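Local coordinates for ArtJ (Geobacillus stearothermophilus, PDB 2PVU), which probably delivers arginine, lysine or histidine, bound between its two lobes, to the ABC transporter Art(MP)2 for uptake into the cell, at residues Lys41-Val46 with Gly79-Leu84; Ala127-Leu132 with Ala222-Gly227; Lys146-Gly151 with Gly189-Ile194. All coordinates share one frame; numbering follows the deposited sequence.

Interaction 1: residues Lys41-Val46 with Gly79-Leu84; sequences KKKVVV and GLDYEL
Strands 44-46 and 82-84 run parallel, their axes 4.8 Å apart at closest approach, and Val-44, Val-45 and Val-46 pair in order with Tyr-82, Glu-83 and Leu-84. The stitching alternates: Val-44 N donates to Asp-81 O (2.8 Å), Val-44 O accepts from Glu-83 N, and Val-46 N donates to Glu-83 O.

One sheet face carries Val-44, Val-46, Tyr-82 and Leu-84. The CB atoms of Val-44 and Tyr-82 are in contact. The Tyr-82 ring swings between its own N and carbonyl carbon (chi1 79°), where CD1 meets Val-46 CG2 obliquely at 4.0 Å. On the other branch, Val-46 CG1 lies 3.9 Å from Leu-84 CD1. The Tyr-82 hydroxyl hydrogen-bonds to Asp-72. Charged side chains meet beside the strands: Lys-43 NZ forms a salt bridge with Asp-81 OD2 (3.5 Å), and Lys-41 NZ a long one with Glu-83 OE2 (3.8 Å). Glu-83 is also held through OE1 by Lys-85.

This pair belongs to a beta-alpha-beta crossover. Helix 66-78, which leads into strand 82-86, packs Leu-71 and Met-75 on the apolar face, and strand 103-104 flanks strand 44-48 on its other edge, giving the 2-1-3 strand order.

Interaction 2: residues Ala127-Leu132 with Ala222-Gly227; sequences ATQVIL and ASEYYG
With chi1 at -71° and an extended chain beyond CG, Glu-224 carries its carboxylate to Gln-129, whose own chain folds at chi2 (-50°) to turn its amide back toward it. The two meet where strands 125-134 and 224-231 pair, the connection between the lobes of the type II periplasmic binding fold.

Gln-129 NE2 donates to Glu-224 OE2 over 3.1 Å. It arrives on the syn side, 31° out of the carboxylate plane, although the amide and carboxylate planes are themselves nearly parallel. The same nitrogen also bonds to Asp-196, and Glu-224 OE1 hydrogen-bonds to the hydroxyls of Thr-109 and Thr-157. With the Gln-129 amide and a water both donating to OE2, the buried carboxylate is probably kept ionised. Asp-196, Thr-109 and Thr-157 all line the lysine pocket, which makes Gln-129 and Glu-224 a second shell behind it.

The backbones join through an antiparallel hydrogen-bonded pair: Ala-127 N to Glu-224 O at 2.7 Å and Glu-224 N to Ala-127 O at 2.8 Å. On the same side of this pair as the Glu-224 chain, Ala-127 CB rests obliquely against the Tyr-226 ring, 3.7 Å from CZ. Tyr-226 touches the bound lysine; its ring stands edge-to-face with Phe-55 and is anchored through OH to Asp-196.

A water completes the joint, donating to both Glu-224 OE2 and Ala-222 O (2.7 Å from the latter) while accepting from Gln-129 N at 3.0 Å.

Interaction 3: residues Lys146-Gly151 with Gly189-Ile194; sequences KGKTIG and GVDAVI
Asp-191 and Thr-149 bond to each other through backbone and side chain alike. Thr-149 N donates to Asp-191 OD2 at 2.8 Å along an almost straight line (170° at the hydrogen), meeting the oxygen on its anti side and 29° out of the carboxylate plane. In return Asp-191 N donates to Thr-149 O at 2.9 Å, with a weaker share going to Thr-149 OG1. The hydroxyl sits between its own backbone N and carbonyl carbon (chi1 54°), which puts OG1 3.0 Å from Asp-191 OD2, near enough for a weak bond at most; a water also joins OG1 to Gly-189 O.

Beyond this clasp the chains settle into parallel strand pairing. Gly-151 N donates to Ala-192 O (2.7 Å), and Ile-194 N donates to Gly-151 O (3.1 Å). Because Gly-151 has no side chain, Val-190 can lie close over the strand, its CG1 3.9 Å from Gly-151 CA. Away from Val-190, Ile-150 CG2 packs against Ile-194 CG1 at 3.8 Å, the two side chains crossing at a slant.

The next layer packs on both strands. Leu-145 touches Ile-150, Ala-192 and Ile-194; helix 157-166 adds Phe-166 against Ile-150 and Ala-162 against Ile-194. Leu-185 of helix 178-186 packs on Val-190 and Val-193. Ile-150 bonds through its backbone to His-171 and Lys-173, placing strand 150-153 between strands 172-175 and 192-196 in the sheet of the second lobe, as expected of an alpha/beta lobe of a periplasmic binding protein.

The Asp-191 carboxylate thus accepts the Thr-149 N-H while Asp-191 N donates to Thr-149 O, a reciprocal pair of bonds that satisfies the polar backbone atoms of Thr-149 just before the strands meet.

Overall arrangement
From the N terminus, interaction 1 comes first: it closes a loop of 32 residues, including helix 66-78, within the first lobe, and is complete before the others begin. The chain later enters the second lobe along strand 125-134, opening interaction 2, which closes only when residues 222-227 return. Interaction 3 opens and closes within that long excursion. Interactions 2 and 3 touch directly: strand 125-134 neighbours strand 192-196, and Leu-132 N lies 2.8 Å from Val-193 O, a probable hydrogen bond. Interactions 1 and 3 stand on opposite sides of the chain's centre, their own centres about 40 Å apart, with interaction 2 joining the lobes beside the lysine.

Interaction 1: residues Lys41-Val46 with Gly79-Leu84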
loop_
_atom_site.group_PDB
_atom_site.type_symbol
_atom_site.label_atom_id
_atom_site.label_comp_id
_atom_site.label_asym_id
_atom_site.label_seq_id
_atom_site.Cartn_x
_atom_site.Cartn_y
_atom_site.Cartn_z
ATOM N N LYS A 41 20.666 3.260 21.476
ATOM C CA LYS A 41 19.746 4.071 20.669
ATOM C C LYS A 41 18.538 4.294 21.608
ATOM O O LYS A 41 18.605 5.249 22.424
ATOM C CB LYS A 41 19.490 3.439 19.308
ATOM C CG LYS A 41 20.734 3.509 18.427
ATOM C CD LYS A 41 20.703 2.549 17.246
ATOM C CE LYS A 41 20.827 1.096 17.652
ATOM N NZ LYS A 41 21.570 0.365 16.582
ATOM N N LYS A 42 17.506 3.442 21.625
ATOM C CA LYS A 42 17.235 2.439 20.607
ATOM C C LYS A 42 16.349 3.146 19.602
ATOM O O LYS A 42 15.697 4.137 19.922
ATOM C CB LYS A 42 16.579 1.167 21.175
ATOM C CG LYS A 42 15.149 1.299 21.690
ATOM C CD LYS A 42 14.501 -0.076 21.967
ATOM C CE LYS A 42 13.039 0.092 22.336
ATOM N NZ LYS A 42 12.386 -1.064 23.011
ATOM N N LYS A 43 16.373 2.652 18.378
ATOM C CA LYS A 43 15.639 3.253 17.308
ATOM C C LYS A 43 14.276 2.597 17.249
ATOM O O LYS A 43 14.117 1.407 17.564
ATOM C CB LYS A 43 16.374 3.013 15.987
ATOM C CG LYS A 43 17.747 3.760 15.871
ATOM C CD LYS A 43 18.442 3.334 14.564
ATOM C CE LYS A 43 19.722 4.133 14.180
ATOM N NZ LYS A 43 20.072 5.140 15.190
ATOM N N VAL A 44 13.303 3.354 16.770
ATOM C CA VAL A 44 12.036 2.760 16.396
ATOM C C VAL A 44 12.264 1.824 15.199
ATOM O O VAL A 44 12.922 2.195 14.220
ATOM C CB VAL A 44 10.997 3.845 15.984
ATOM C CG1 VAL A 44 9.685 3.171 15.567
ATOM C CG2 VAL A 44 10.795 4.804 17.149
ATOM N N VAL A 45 11.713 0.616 15.283
ATOM C CA VAL A 45 11.870 -0.353 14.214
ATOM C C VAL A 45 10.635 -0.265 13.347
ATOM O O VAL A 45 9.517 -0.632 13.788
ATOM C CB VAL A 45 12.042 -1.794 14.756
ATOM C CG1 VAL A 45 12.179 -2.801 13.614
ATOM C CG2 VAL A 45 13.266 -1.847 15.685
ATOM N N VAL A 46 10.832 0.151 12.092
ATOM C CA VAL A 46 9.693 0.335 11.189
ATOM C C VAL A 46 9.769 -0.722 10.080
ATOM O O VAL A 46 10.789 -0.827 9.424
ATOM C CB VAL A 46 9.675 1.761 10.526
ATOM C CG1 VAL A 46 8.354 1.949 9.728
ATOM C CG2 VAL A 46 9.843 2.874 11.551
ATOM N N GLY A 79 10.718 13.799 16.243
ATOM C CA GLY A 79 11.951 13.682 17.026
ATOM C C GLY A 79 12.301 12.240 17.357
ATOM O O GLY A 79 12.897 11.980 18.405
ATOM N N LEU A 80 11.926 11.312 16.462
ATOM C CA LEU A 80 12.134 9.872 16.661
ATOM C C LEU A 80 13.193 9.290 15.740
ATOM O O LEU A 80 13.041 9.316 14.516
ATOM C CB LEU A 80 10.820 9.115 16.454
ATOM C CG LEU A 80 9.628 9.470 17.345
ATOM C CD1 LEU A 80 8.367 8.778 16.839
ATOM C CD2 LEU A 80 9.930 9.065 18.785
ATOM N N ASP A 81 14.246 8.730 16.322
ATOM C CA ASP A 81 15.203 7.948 15.552
ATOM C C ASP A 81 14.594 6.623 15.164
ATOM O O ASP A 81 13.897 6.006 15.963
ATOM C CB ASP A 81 16.421 7.640 16.387
ATOM C CG ASP A 81 17.680 7.997 15.681
ATOM O OD1 ASP A 81 18.537 8.593 16.362
ATOM O OD2 ASP A 81 17.794 7.717 14.461
ATOM N N TYR A 82 14.891 6.169 13.952
ATOM C CA TYR A 82 14.243 4.988 13.397
ATOM C C TYR A 82 15.111 4.267 12.359
ATOM O O TYR A 82 16.146 4.806 11.862
ATOM C CB TYR A 82 12.857 5.360 12.791
ATOM C CG TYR A 82 12.980 5.985 11.434
ATOM C CD1 TYR A 82 12.779 5.233 10.272
ATOM C CD2 TYR A 82 13.338 7.339 11.300
ATOM C CE1 TYR A 82 12.934 5.817 9.013
ATOM C CE2 TYR A 82 13.479 7.933 10.047
ATOM C CZ TYR A 82 13.285 7.161 8.916
ATOM O OH TYR A 82 13.452 7.721 7.668
ATOM N N GLU A 83 14.708 3.032 12.075
ATOM C CA GLU A 83 15.311 2.189 11.047
ATOM C C GLU A 83 14.149 1.656 10.249
ATOM O O GLU A 83 13.110 1.278 10.825
ATOM C CB GLU A 83 16.010 0.992 11.682
ATOM C CG GLU A 83 17.249 1.352 12.507
ATOM C CD GLU A 83 17.894 0.121 13.149
ATOM O OE1 GLU A 83 17.563 -0.995 12.690
ATOM O OE2 GLU A 83 18.707 0.276 14.105
ATOM N N LEU A 84 14.308 1.627 8.927
ATOM C CA LEU A 84 13.275 1.060 8.053
ATOM C C LEU A 84 13.774 -0.274 7.476
ATOM O O LEU A 84 14.863 -0.327 6.902
ATOM C CB LEU A 84 12.899 2.039 6.929
ATOM C CG LEU A 84 11.907 1.483 5.918
ATOM C CD1 LEU A 84 10.516 1.167 6.602
ATOM C CD2 LEU A 84 11.765 2.480 4.788
#

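Interaction 2: residues Ala127-Leu132 with Ala222-Gly227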
loop_
_atom_site.group_PDB
_atom_site.type_symbol
_atom_site.label_atom_id
_atom_site.label_comp_id
_atom_site.label_asym_id
_atom_site.label_seq_id
_atom_site.Cartn_x
_atom_site.Cartn_y
_atom_site.Cartn_z
ATOM N N ALA A 127 -6.928 6.013 -1.832
ATOM C CA ALA A 127 -6.696 5.075 -2.937
ATOM C C ALA A 127 -7.955 4.259 -3.240
ATOM O O ALA A 127 -8.958 4.373 -2.544
ATOM C CB ALA A 127 -5.527 4.122 -2.538
ATOM N N THR A 128 -7.871 3.410 -4.279
ATOM C CA THR A 128 -8.938 2.478 -4.541
ATOM C C THR A 128 -8.303 1.269 -5.243
ATOM O O THR A 128 -7.242 1.388 -5.838
ATOM C CB THR A 128 -10.048 3.103 -5.447
ATOM O OG1 THR A 128 -11.073 2.135 -5.669
ATOM C CG2 THR A 128 -9.480 3.550 -6.794
ATOM N N GLN A 129 -8.959 0.132 -5.149
ATOM C CA GLN A 129 -8.551 -1.017 -5.953
ATOM C C GLN A 129 -8.935 -0.722 -7.411
ATOM O O GLN A 129 -9.923 -0.024 -7.682
ATOM C CB GLN A 129 -9.259 -2.298 -5.503
ATOM C CG GLN A 129 -8.897 -2.772 -4.141
ATOM C CD GLN A 129 -7.380 -2.845 -3.943
ATOM O OE1 GLN A 129 -6.684 -3.725 -4.487
ATOM N NE2 GLN A 129 -6.870 -1.918 -3.180
ATOM N N VAL A 130 -8.171 -1.308 -8.327
ATOM C CA VAL A 130 -8.494 -1.244 -9.746
ATOM C C VAL A 130 -8.190 -2.615 -10.300
ATOM O O VAL A 130 -7.570 -3.423 -9.634
ATOM C CB VAL A 130 -7.626 -0.163 -10.470
ATOM C CG1 VAL A 130 -7.926 1.282 -9.961
ATOM C CG2 VAL A 130 -6.186 -0.484 -10.329
ATOM N N ILE A 131 -8.545 -2.831 -11.559
ATOM C CA ILE A 131 -8.207 -4.072 -12.253
ATOM C C ILE A 131 -7.085 -3.813 -13.244
ATOM O O ILE A 131 -7.126 -2.860 -14.037
ATOM C CB ILE A 131 -9.431 -4.603 -12.997
ATOM C CG1 ILE A 131 -10.560 -4.854 -12.014
ATOM C CG2 ILE A 131 -9.130 -5.921 -13.797
ATOM C CD1 ILE A 131 -11.948 -4.802 -12.678
ATOM N N LEU A 132 -6.074 -4.664 -13.195
ATOM C CA LEU A 132 -4.983 -4.601 -14.136
ATOM C C LEU A 132 -5.109 -5.817 -15.079
ATOM O O LEU A 132 -5.227 -6.939 -14.621
ATOM C CB LEU A 132 -3.650 -4.646 -13.372
ATOM C CG LEU A 132 -2.354 -4.542 -14.166
ATOM C CD1 LEU A 132 -2.146 -3.165 -14.787
ATOM C CD2 LEU A 132 -1.214 -4.860 -13.236
ATOM N N ALA A 222 -14.498 0.296 -3.306
ATOM C CA ALA A 222 -14.650 1.334 -2.282
ATOM C C ALA A 222 -13.439 2.284 -2.220
ATOM O O ALA A 222 -12.364 1.928 -2.615
ATOM C CB ALA A 222 -14.808 0.661 -0.928
ATOM N N SER A 223 -13.657 3.486 -1.695
ATOM C CA SER A 223 -12.581 4.401 -1.315
ATOM C C SER A 223 -11.800 3.786 -0.180
ATOM O O SER A 223 -12.381 3.150 0.712
ATOM C CB SER A 223 -13.194 5.732 -0.876
ATOM O OG SER A 223 -13.828 6.261 -2.023
ATOM N N GLU A 224 -10.485 3.957 -0.218
ATOM C CA GLU A 224 -9.600 3.393 0.822
ATOM C C GLU A 224 -8.664 4.482 1.282
ATOM O O GLU A 224 -8.254 5.314 0.455
ATOM C CB GLU A 224 -8.748 2.235 0.226
ATOM C CG GLU A 224 -9.605 0.995 -0.064
ATOM C CD GLU A 224 -8.810 -0.215 -0.559
ATOM O OE1 GLU A 224 -7.701 -0.531 -0.060
ATOM O OE2 GLU A 224 -9.314 -0.857 -1.500
ATOM N N TYR A 225 -8.285 4.466 2.574
ATOM C CA TYR A 225 -7.315 5.468 3.070
ATOM C C TYR A 225 -6.134 4.749 3.664
ATOM O O TYR A 225 -6.364 3.840 4.434
ATOM C CB TYR A 225 -7.996 6.328 4.140
ATOM C CG TYR A 225 -9.115 7.145 3.525
ATOM C CD1 TYR A 225 -8.858 8.415 3.037
ATOM C CD2 TYR A 225 -10.411 6.614 3.395
ATOM C CE1 TYR A 225 -9.887 9.190 2.455
ATOM C CE2 TYR A 225 -11.445 7.360 2.812
ATOM C CZ TYR A 225 -11.157 8.648 2.336
ATOM O OH TYR A 225 -12.154 9.414 1.780
ATOM N N TYR A 226 -4.888 5.155 3.345
ATOM C CA TYR A 226 -3.732 4.489 3.944
ATOM C C TYR A 226 -3.409 5.125 5.297
ATOM O O TYR A 226 -3.625 6.338 5.467
ATOM C CB TYR A 226 -2.477 4.668 3.092
ATOM C CG TYR A 226 -2.544 4.055 1.741
ATOM C CD1 TYR A 226 -3.504 3.074 1.421
ATOM C CD2 TYR A 226 -1.591 4.401 0.801
ATOM C CE1 TYR A 226 -3.528 2.503 0.128
ATOM C CE2 TYR A 226 -1.573 3.811 -0.466
ATOM C CZ TYR A 226 -2.546 2.918 -0.805
ATOM O OH TYR A 226 -2.480 2.397 -2.086
ATOM N N GLY A 227 -2.974 4.297 6.246
ATOM C CA GLY A 227 -2.474 4.784 7.553
ATOM C C GLY A 227 -1.140 4.099 7.849
ATOM O O GLY A 227 -0.853 3.008 7.338
HETATM O O HOH W 1 -11.158 -0.407 -3.130
#

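Interaction 3: residues Lys146-Gly151 with Gly189-Ile194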
loop_
_atom_site.group_PDB
_atom_site.type_symbol
_atom_site.label_atom_id
_atom_site.label_comp_id
_atom_site.label_asym_id
_atom_site.label_seq_id
_atom_site.Cartn_x
_atom_site.Cartn_y
_atom_site.Cartn_z
ATOM N N LYS A 146 -16.030 -12.529 -13.467
ATOM C CA LYS A 146 -16.721 -13.752 -13.112
ATOM C C LYS A 146 -16.201 -14.948 -13.926
ATOM O O LYS A 146 -16.150 -14.907 -15.173
ATOM C CB LYS A 146 -18.213 -13.560 -13.338
ATOM C CG LYS A 146 -19.046 -14.794 -13.148
ATOM C CD LYS A 146 -19.573 -14.916 -11.741
ATOM C CE LYS A 146 -20.629 -16.027 -11.673
ATOM N NZ LYS A 146 -20.515 -16.760 -10.358
ATOM N N GLY A 147 -15.810 -16.005 -13.212
ATOM C CA GLY A 147 -15.305 -17.212 -13.851
ATOM C C GLY A 147 -13.853 -17.147 -14.301
ATOM O O GLY A 147 -13.330 -18.137 -14.833
ATOM N N LYS A 148 -13.214 -15.989 -14.126
ATOM C CA LYS A 148 -11.825 -15.788 -14.549
ATOM C C LYS A 148 -10.861 -15.925 -13.374
ATOM O O LYS A 148 -11.260 -15.833 -12.219
ATOM C CB LYS A 148 -11.646 -14.404 -15.179
ATOM C CG LYS A 148 -12.496 -14.175 -16.446
ATOM C CD LYS A 148 -12.097 -12.849 -17.130
ATOM C CE LYS A 148 -13.026 -12.487 -18.307
ATOM N NZ LYS A 148 -12.730 -13.406 -19.432
ATOM N N THR A 149 -9.582 -16.109 -13.664
ATOM C CA THR A 149 -8.612 -16.278 -12.582
ATOM C C THR A 149 -8.054 -14.916 -12.234
ATOM O O THR A 149 -7.682 -14.155 -13.128
ATOM C CB THR A 149 -7.498 -17.201 -13.000
ATOM O OG1 THR A 149 -6.947 -16.694 -14.218
ATOM C CG2 THR A 149 -8.071 -18.577 -13.316
ATOM N N ILE A 150 -8.014 -14.602 -10.935
ATOM C CA ILE A 150 -7.629 -13.271 -10.476
ATOM C C ILE A 150 -6.387 -13.405 -9.585
ATOM O O ILE A 150 -6.383 -14.169 -8.642
ATOM C CB ILE A 150 -8.776 -12.584 -9.663
ATOM C CG1 ILE A 150 -10.060 -12.500 -10.503
ATOM C CG2 ILE A 150 -8.405 -11.165 -9.247
ATOM C CD1 ILE A 150 -11.278 -12.237 -9.666
ATOM N N GLY A 151 -5.347 -12.632 -9.864
ATOM C CA GLY A 151 -4.207 -12.630 -8.992
ATOM C C GLY A 151 -4.278 -11.460 -8.012
ATOM O O GLY A 151 -4.657 -10.345 -8.388
ATOM N N GLY A 189 -0.600 -16.739 -16.250
ATOM C CA GLY A 189 -1.076 -17.552 -15.135
ATOM C C GLY A 189 -2.402 -17.050 -14.557
ATOM O O GLY A 189 -3.201 -17.831 -14.029
ATOM N N VAL A 190 -2.623 -15.742 -14.632
ATOM C CA VAL A 190 -3.925 -15.171 -14.244
ATOM C C VAL A 190 -4.434 -14.272 -15.369
ATOM O O VAL A 190 -3.642 -13.796 -16.210
ATOM C CB VAL A 190 -3.909 -14.400 -12.865
ATOM C CG1 VAL A 190 -3.401 -15.325 -11.747
ATOM C CG2 VAL A 190 -3.069 -13.121 -12.960
ATOM N N ASP A 191 -5.737 -14.039 -15.341
ATOM C CA ASP A 191 -6.469 -13.227 -16.346
ATOM C C ASP A 191 -6.504 -11.735 -15.968
ATOM O O ASP A 191 -6.709 -10.871 -16.828
ATOM C CB ASP A 191 -7.910 -13.713 -16.463
ATOM C CG ASP A 191 -8.014 -15.142 -16.937
ATOM O OD1 ASP A 191 -7.268 -15.505 -17.864
ATOM O OD2 ASP A 191 -8.849 -15.895 -16.393
ATOM N N ALA A 192 -6.296 -11.436 -14.690
ATOM C CA ALA A 192 -6.417 -10.079 -14.175
ATOM C C ALA A 192 -5.778 -10.054 -12.801
ATOM O O ALA A 192 -5.708 -11.095 -12.112
ATOM C CB ALA A 192 -7.900 -9.700 -14.043
ATOM N N VAL A 193 -5.348 -8.855 -12.400
ATOM C CA VAL A 193 -4.830 -8.599 -11.039
ATOM C C VAL A 193 -5.666 -7.473 -10.425
ATOM O O VAL A 193 -6.043 -6.481 -11.129
ATOM C CB VAL A 193 -3.313 -8.240 -11.089
ATOM C CG1 VAL A 193 -2.820 -7.592 -9.717
ATOM C CG2 VAL A 193 -2.494 -9.511 -11.394
ATOM N N ILE A 194 -6.019 -7.614 -9.148
ATOM C CA ILE A 194 -6.677 -6.491 -8.462
ATOM C C ILE A 194 -5.644 -5.950 -7.486
ATOM O O ILE A 194 -5.127 -6.686 -6.624
ATOM C CB ILE A 194 -7.979 -6.889 -7.756
ATOM C CG1 ILE A 194 -9.005 -7.391 -8.799
ATOM C CG2 ILE A 194 -8.569 -5.686 -6.967
ATOM C CD1 ILE A 194 -10.290 -7.982 -8.175
HETATM O O HOH W 2 -5.495 -18.309 -16.164
#